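Local atomic coordinates of transcriptional regulator (Saccharomonospora viridis, PDB entry 4KWA), a protein that probably acts as a TetR-family DNA-binding transcriptional repressor and binds a choline ion in its C-terminal part. Residues I51-L56 / R116-D121; A69-I74 / V85-P90. One frame throughout, in Å; residues are numbered along the deposited sequence.

Interaction 1: residues I51-L56 / R116-D121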
loop_
_atom_site.group_PDB
_atom_site.type_symbol
_atom_site.label_atom_id
_atom_site.label_comp_id
_atom_site.label_asym_id
_atom_site.label_seq_id
_atom_site.Cartn_x
_atom_site.Cartn_y
_atom_site.Cartn_z
ATOM N N ILE A 51 10.102 17.437 -9.806
ATOM C CA ILE A 51 11.243 16.610 -9.338
ATOM C C ILE A 51 10.733 15.161 -9.037
ATOM O O ILE A 51 11.373 14.181 -9.442
ATOM C CB ILE A 51 11.937 17.186 -8.097
ATOM C CG1 ILE A 51 12.418 18.594 -8.415
ATOM C CG2 ILE A 51 13.115 16.254 -7.672
ATOM C CD1 ILE A 51 13.102 19.251 -7.245
ATOM N N LEU A 52 9.574 15.026 -8.391
ATOM C CA LEU A 52 9.030 13.695 -8.067
ATOM C C LEU A 52 8.710 12.924 -9.373
ATOM O O LEU A 52 9.152 11.775 -9.554
ATOM C CB LEU A 52 7.765 13.788 -7.231
ATOM C CG LEU A 52 7.009 12.519 -6.784
ATOM C CD1 LEU A 52 7.944 11.571 -6.092
ATOM C CD2 LEU A 52 5.812 12.789 -5.924
ATOM N N LEU A 53 8.035 13.611 -10.304
ATOM C CA LEU A 53 7.636 12.924 -11.522
ATOM C C LEU A 53 8.889 12.427 -12.284
ATOM O O LEU A 53 8.936 11.274 -12.766
ATOM C CB LEU A 53 6.784 13.865 -12.383
ATOM C CG LEU A 53 6.362 13.343 -13.725
ATOM C CD1 LEU A 53 5.309 12.307 -13.473
ATOM C CD2 LEU A 53 5.858 14.549 -14.546
ATOM N N GLU A 54 9.884 13.290 -12.428
ATOM C CA GLU A 54 11.056 12.904 -13.251
ATOM C C GLU A 54 11.961 11.899 -12.558
ATOM O O GLU A 54 12.625 11.008 -13.201
ATOM C CB GLU A 54 11.810 14.164 -13.684
ATOM C CG GLU A 54 10.992 15.101 -14.596
ATOM C CD GLU A 54 10.504 14.420 -15.895
ATOM O OE1 GLU A 54 11.192 13.464 -16.341
ATOM O OE2 GLU A 54 9.459 14.842 -16.485
ATOM N N ALA A 55 11.932 11.962 -11.218
ATOM C CA ALA A 55 12.700 10.987 -10.410
ATOM C C ALA A 55 12.031 9.610 -10.521
ATOM O O ALA A 55 12.723 8.566 -10.666
ATOM C CB ALA A 55 12.734 11.408 -8.900
ATOM N N LEU A 56 10.726 9.612 -10.591
ATOM C CA LEU A 56 9.986 8.330 -10.690
ATOM C C LEU A 56 10.273 7.752 -12.098
ATOM O O LEU A 56 10.495 6.552 -12.259
ATOM C CB LEU A 56 8.502 8.550 -10.585
ATOM C CG LEU A 56 8.015 8.982 -9.222
ATOM C CD1 LEU A 56 6.576 9.434 -9.287
ATOM C CD2 LEU A 56 8.128 7.828 -8.269
ATOM N N ARG A 116 -0.248 9.569 -11.444
ATOM C CA ARG A 116 -1.192 8.484 -11.595
ATOM C C ARG A 116 -0.957 7.712 -12.911
ATOM O O ARG A 116 -0.950 6.462 -12.929
ATOM C CB ARG A 116 -2.671 8.997 -11.557
ATOM C CG ARG A 116 -3.683 7.883 -11.388
ATOM C CD ARG A 116 -5.163 8.188 -11.685
ATOM N NE ARG A 116 -5.761 9.163 -10.801
ATOM C CZ ARG A 116 -6.226 10.377 -11.144
ATOM N NH1 ARG A 116 -6.254 10.808 -12.413
ATOM N NH2 ARG A 116 -6.727 11.156 -10.191
ATOM N N ASP A 117 -0.747 8.452 -13.988
ATOM C CA ASP A 117 -0.522 7.865 -15.328
ATOM C C ASP A 117 0.816 7.151 -15.384
ATOM O O ASP A 117 0.925 6.058 -15.910
ATOM C CB ASP A 117 -0.516 8.942 -16.428
ATOM C CG ASP A 117 -1.903 9.535 -16.702
ATOM O OD1 ASP A 117 -2.888 9.048 -16.088
ATOM O OD2 ASP A 117 -1.967 10.524 -17.512
ATOM N N LEU A 118 1.862 7.747 -14.821
ATOM C CA LEU A 118 3.114 7.095 -14.789
ATOM C C LEU A 118 3.041 5.814 -13.955
ATOM O O LEU A 118 3.548 4.777 -14.397
ATOM C CB LEU A 118 4.175 8.059 -14.269
ATOM C CG LEU A 118 5.642 7.559 -14.253
ATOM C CD1 LEU A 118 6.606 8.690 -14.311
ATOM C CD2 LEU A 118 5.978 6.695 -13.024
ATOM N N TYR A 119 2.447 5.875 -12.758
ATOM C CA TYR A 119 2.336 4.693 -11.919
ATOM C C TYR A 119 1.552 3.552 -12.644
ATOM O O TYR A 119 1.978 2.374 -12.636
ATOM C CB TYR A 119 1.595 5.014 -10.604
ATOM C CG TYR A 119 1.333 3.731 -9.799
ATOM C CD1 TYR A 119 2.363 3.112 -9.149
ATOM C CD2 TYR A 119 0.027 3.174 -9.646
ATOM C CE1 TYR A 119 2.163 1.914 -8.466
ATOM C CE2 TYR A 119 -0.166 1.965 -8.966
ATOM C CZ TYR A 119 0.885 1.394 -8.339
ATOM O OH TYR A 119 0.691 0.279 -7.619
ATOM N N ASN A 120 0.512 3.918 -13.321
ATOM C CA ASN A 120 -0.267 2.926 -14.010
ATOM C C ASN A 120 0.475 2.313 -15.122
ATOM O O ASN A 120 0.306 1.087 -15.360
ATOM C CB ASN A 120 -1.567 3.468 -14.503
ATOM C CG ASN A 120 -2.626 3.515 -13.384
ATOM O OD1 ASN A 120 -2.866 2.500 -12.715
ATOM N ND2 ASN A 120 -3.345 4.610 -13.292
ATOM N N ASP A 121 1.134 3.109 -15.916
ATOM C CA ASP A 121 1.909 2.447 -16.980
ATOM C C ASP A 121 2.987 1.558 -16.392
ATOM O O ASP A 121 3.287 0.542 -16.972
ATOM C CB ASP A 121 2.610 3.460 -17.845
ATOM C CG ASP A 121 1.679 4.187 -18.733
ATOM O OD1 ASP A 121 0.480 3.795 -18.825
ATOM O OD2 ASP A 121 2.160 5.161 -19.308
#

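Interaction 2: residues A69-I74 / V85-P90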
loop_
_atom_site.group_PDB
_atom_site.type_symbol
_atom_site.label_atom_id
_atom_site.label_comp_id
_atom_site.label_asym_id
_atom_site.label_seq_id
_atom_site.Cartn_x
_atom_site.Cartn_y
_atom_site.Cartn_z
ATOM N N ALA A 69 18.394 -7.552 -16.753
ATOM C CA ALA A 69 19.736 -8.049 -16.434
ATOM C C ALA A 69 19.666 -9.327 -15.608
ATOM O O ALA A 69 20.316 -10.311 -15.915
ATOM C CB ALA A 69 20.538 -7.008 -15.654
ATOM N N GLU A 70 18.768 -9.328 -14.636
ATOM C CA GLU A 70 18.608 -10.439 -13.752
ATOM C C GLU A 70 18.013 -11.652 -14.509
ATOM O O GLU A 70 18.515 -12.746 -14.365
ATOM C CB GLU A 70 17.731 -10.051 -12.552
ATOM C CG GLU A 70 17.434 -11.181 -11.560
ATOM C CD GLU A 70 18.639 -11.672 -10.745
ATOM O OE1 GLU A 70 19.757 -11.130 -10.890
ATOM O OE2 GLU A 70 18.441 -12.596 -9.918
ATOM N N LEU A 71 17.079 -11.434 -15.420
ATOM C CA LEU A 71 16.378 -12.576 -16.044
ATOM C C LEU A 71 16.895 -13.069 -17.387
ATOM O O LEU A 71 16.384 -14.091 -17.850
ATOM C CB LEU A 71 14.947 -12.190 -16.352
ATOM C CG LEU A 71 13.919 -12.244 -15.209
ATOM C CD1 LEU A 71 14.416 -11.594 -13.949
ATOM C CD2 LEU A 71 12.614 -11.618 -15.670
ATOM N N HIS A 72 17.818 -12.355 -18.034
ATOM C CA HIS A 72 18.066 -12.762 -19.474
ATOM C C HIS A 72 18.688 -14.133 -19.675
ATOM O O HIS A 72 18.524 -14.756 -20.738
ATOM C CB HIS A 72 18.793 -11.714 -20.290
ATOM C CG HIS A 72 20.273 -11.747 -20.156
ATOM N ND1 HIS A 72 20.924 -11.373 -18.997
ATOM C CD2 HIS A 72 21.235 -12.018 -21.070
ATOM C CE1 HIS A 72 22.232 -11.462 -19.194
ATOM N NE2 HIS A 72 22.446 -11.851 -20.441
ATOM N N THR A 73 19.398 -14.622 -18.666
ATOM C CA THR A 73 19.945 -15.999 -18.818
ATOM C C THR A 73 19.003 -17.102 -18.222
ATOM O O THR A 73 19.433 -18.271 -18.042
ATOM C CB THR A 73 21.313 -16.204 -18.153
ATOM O OG1 THR A 73 21.122 -16.154 -16.739
ATOM C CG2 THR A 73 22.404 -15.229 -18.630
ATOM N N ILE A 74 17.762 -16.741 -17.858
ATOM C CA ILE A 74 16.844 -17.699 -17.255
ATOM C C ILE A 74 15.711 -18.167 -18.146
ATOM O O ILE A 74 14.782 -17.403 -18.419
ATOM C CB ILE A 74 16.216 -17.078 -15.993
ATOM C CG1 ILE A 74 17.332 -16.429 -15.165
ATOM C CG2 ILE A 74 15.505 -18.148 -15.207
ATOM C CD1 ILE A 74 18.422 -17.367 -14.656
ATOM N N VAL A 85 10.013 -12.274 -8.344
ATOM C CA VAL A 85 9.443 -12.005 -7.036
ATOM C C VAL A 85 10.538 -11.551 -6.111
ATOM O O VAL A 85 10.349 -10.551 -5.396
ATOM C CB VAL A 85 8.617 -13.229 -6.547
ATOM C CG1 VAL A 85 8.247 -13.075 -5.097
ATOM C CG2 VAL A 85 7.364 -13.413 -7.418
ATOM N N GLU A 86 11.742 -12.148 -6.224
ATOM C CA GLU A 86 12.889 -11.751 -5.425
ATOM C C GLU A 86 13.254 -10.228 -5.624
ATOM O O GLU A 86 13.671 -9.504 -4.683
ATOM C CB GLU A 86 14.106 -12.658 -5.738
ATOM C CG GLU A 86 15.380 -12.253 -4.989
ATOM C CD GLU A 86 15.345 -12.616 -3.501
ATOM O OE1 GLU A 86 14.599 -13.554 -3.097
ATOM O OE2 GLU A 86 16.115 -11.999 -2.710
ATOM N N LEU A 87 13.269 -9.817 -6.886
ATOM C CA LEU A 87 13.489 -8.406 -7.271
ATOM C C LEU A 87 12.475 -7.418 -6.658
ATOM O O LEU A 87 12.713 -6.231 -6.635
ATOM C CB LEU A 87 13.339 -8.257 -8.762
ATOM C CG LEU A 87 14.448 -8.785 -9.591
ATOM C CD1 LEU A 87 13.980 -8.622 -11.024
ATOM C CD2 LEU A 87 15.681 -7.963 -9.274
ATOM N N GLN A 88 11.322 -7.910 -6.184
ATOM C CA GLN A 88 10.351 -7.096 -5.550
ATOM C C GLN A 88 10.503 -7.001 -4.083
ATOM O O GLN A 88 9.713 -6.282 -3.482
ATOM C CB GLN A 88 8.907 -7.566 -5.821
ATOM C CG GLN A 88 8.578 -7.815 -7.282
ATOM C CD GLN A 88 9.242 -6.868 -8.313
ATOM O OE1 GLN A 88 9.883 -7.346 -9.304
ATOM N NE2 GLN A 88 9.062 -5.564 -8.155
ATOM N N LEU A 89 11.438 -7.724 -3.462
ATOM C CA LEU A 89 11.557 -7.620 -2.020
ATOM C C LEU A 89 12.167 -6.316 -1.600
ATOM O O LEU A 89 13.055 -5.843 -2.254
ATOM C CB LEU A 89 12.404 -8.781 -1.502
ATOM C CG LEU A 89 11.827 -10.126 -1.881
ATOM C CD1 LEU A 89 12.744 -11.207 -1.336
ATOM C CD2 LEU A 89 10.408 -10.322 -1.449
ATOM N N PRO A 90 11.756 -5.751 -0.462
ATOM C CA PRO A 90 12.339 -4.492 -0.066
ATOM C C PRO A 90 13.643 -4.728 0.665
ATOM O O PRO A 90 13.750 -4.375 1.846
ATOM C CB PRO A 90 11.302 -3.930 0.905
ATOM C CG PRO A 90 10.623 -5.145 1.433
ATOM C CD PRO A 90 10.490 -6.045 0.262
#

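Interaction 1: residues I51-L56 / R116-D121
Two helical segments, 51-56 and 116-121, come nearest at Leu53 and Leu118, whose CA atoms lie 8.1 Å apart. Leu118 does most of the bridging: its CB points at the other helix, and its methyls meet Leu53 and Leu56, which sit about one helical turn apart. CD1 of Leu118 lies 3.9 Å from CD1 of Leu53 and also rests against backbone, 3.8 Å from the carbonyl O of Leu53; the same CD1 lies near CB of Leu56. The other methyl, CD2 of Leu118, meets CB of Leu56 at 4.0 Å. Leu118 is extended, with CG opposite the backbone N (chi1 -176°), and this carries both methyls toward helix 48-71.

Leu53 meets it at a slant. Its CB does not face helix 113-139 directly, but a first torsion of 176° swings the branch round so that CD1 closes on Leu118. Leu56 takes part differently: CB forms the contact with Leu118, while the rest of the side chain packs on other residues. The interface is thus wholly apolar between side chains, and it is held by van der Waals packing.

Around it, Leu53 and Leu56 both also lean on Ile115, about one turn before Leu118 on helix 113-139. Leu56 reaches Trp14 of helix 2-20 and Val101 and Val105 of helix 94-109 as well, so the contact joins the helix that follows the predicted helix-turn-helix motif to helices 94-109 and 113-139 of the C-terminal part, where choline is bound.

Interaction 2: residues A69-I74 / V85-P90
Beside Leu71, which touches Leu87 across the contact, the imidazole of His72 has CG2 of Thr73 over one face, 3.8 Å above the plane and displaced toward the rim, while the carbonyl O of Ala69 lies in the ring plane at its edge. There ND1 of His72 gives a weak hydrogen bond to Ala69 O, 3.3 Å long and with an N-H...O angle of 158°. This bond ties the ring back to the backbone of Ala69 in helix 48-71, on the side of the segment remote from Leu87.

The contact itself is carried by Leu87. Its CB points at segment 69-74, and CD1 of Leu87 sits 4.2 Å from CD1 of Leu71 and 4.3 Å from CB of Glu70. The Leu71 and Leu87 side chains slant across one another, meeting through a single methyl from each. In Leu71 the CB bond does not aim at the partner; a first torsion of -81° sets CG opposite the carbonyl carbon, and CD1 then reaches over. Glu70 meets Leu87 through CB, while its OE2 forms a salt bridge with Arg83 of helix 77-86.

Type I turns run from Leu71 to Ile74 and from Glu86 to Leu89. Within the second turn, the backbone O of Gln88 accepts a hydrogen bond from Trp99 NE1, and Gln88 touches the bound choline. The contact thus joins the C-terminal part of helix 48-71 to the chain around the end of helix 77-86, close in sequence. Its chemistry is split: methyl and methylene groups meet loosely across a partly buried seam, whereas the charge of Glu70 is met by Arg83, so that direct packing between the segments rests on dispersion and the burial of apolar surface.

How the interactions relate
The chain is the TetR-family region of a longer protein, with an N-terminal DNA-binding part and a C-terminal ligand-binding part. Helix 48-71 serves both contacts: interaction 1 uses its early turns and interaction 2 its C-terminal part. Their centres lie 22 Å apart on opposite sides of the chain's centre, and with nearest atoms about 10 Å apart they do not touch. The side chains of Leu118 and Leu87 each lie about 8 Å from the choline ion, and Gln88, next to Leu87, lines the pocket with Trp99 and Asp160. A shift of the shared helix could, as in other TetR-family regulators, pass changes at the pocket toward the DNA-binding region.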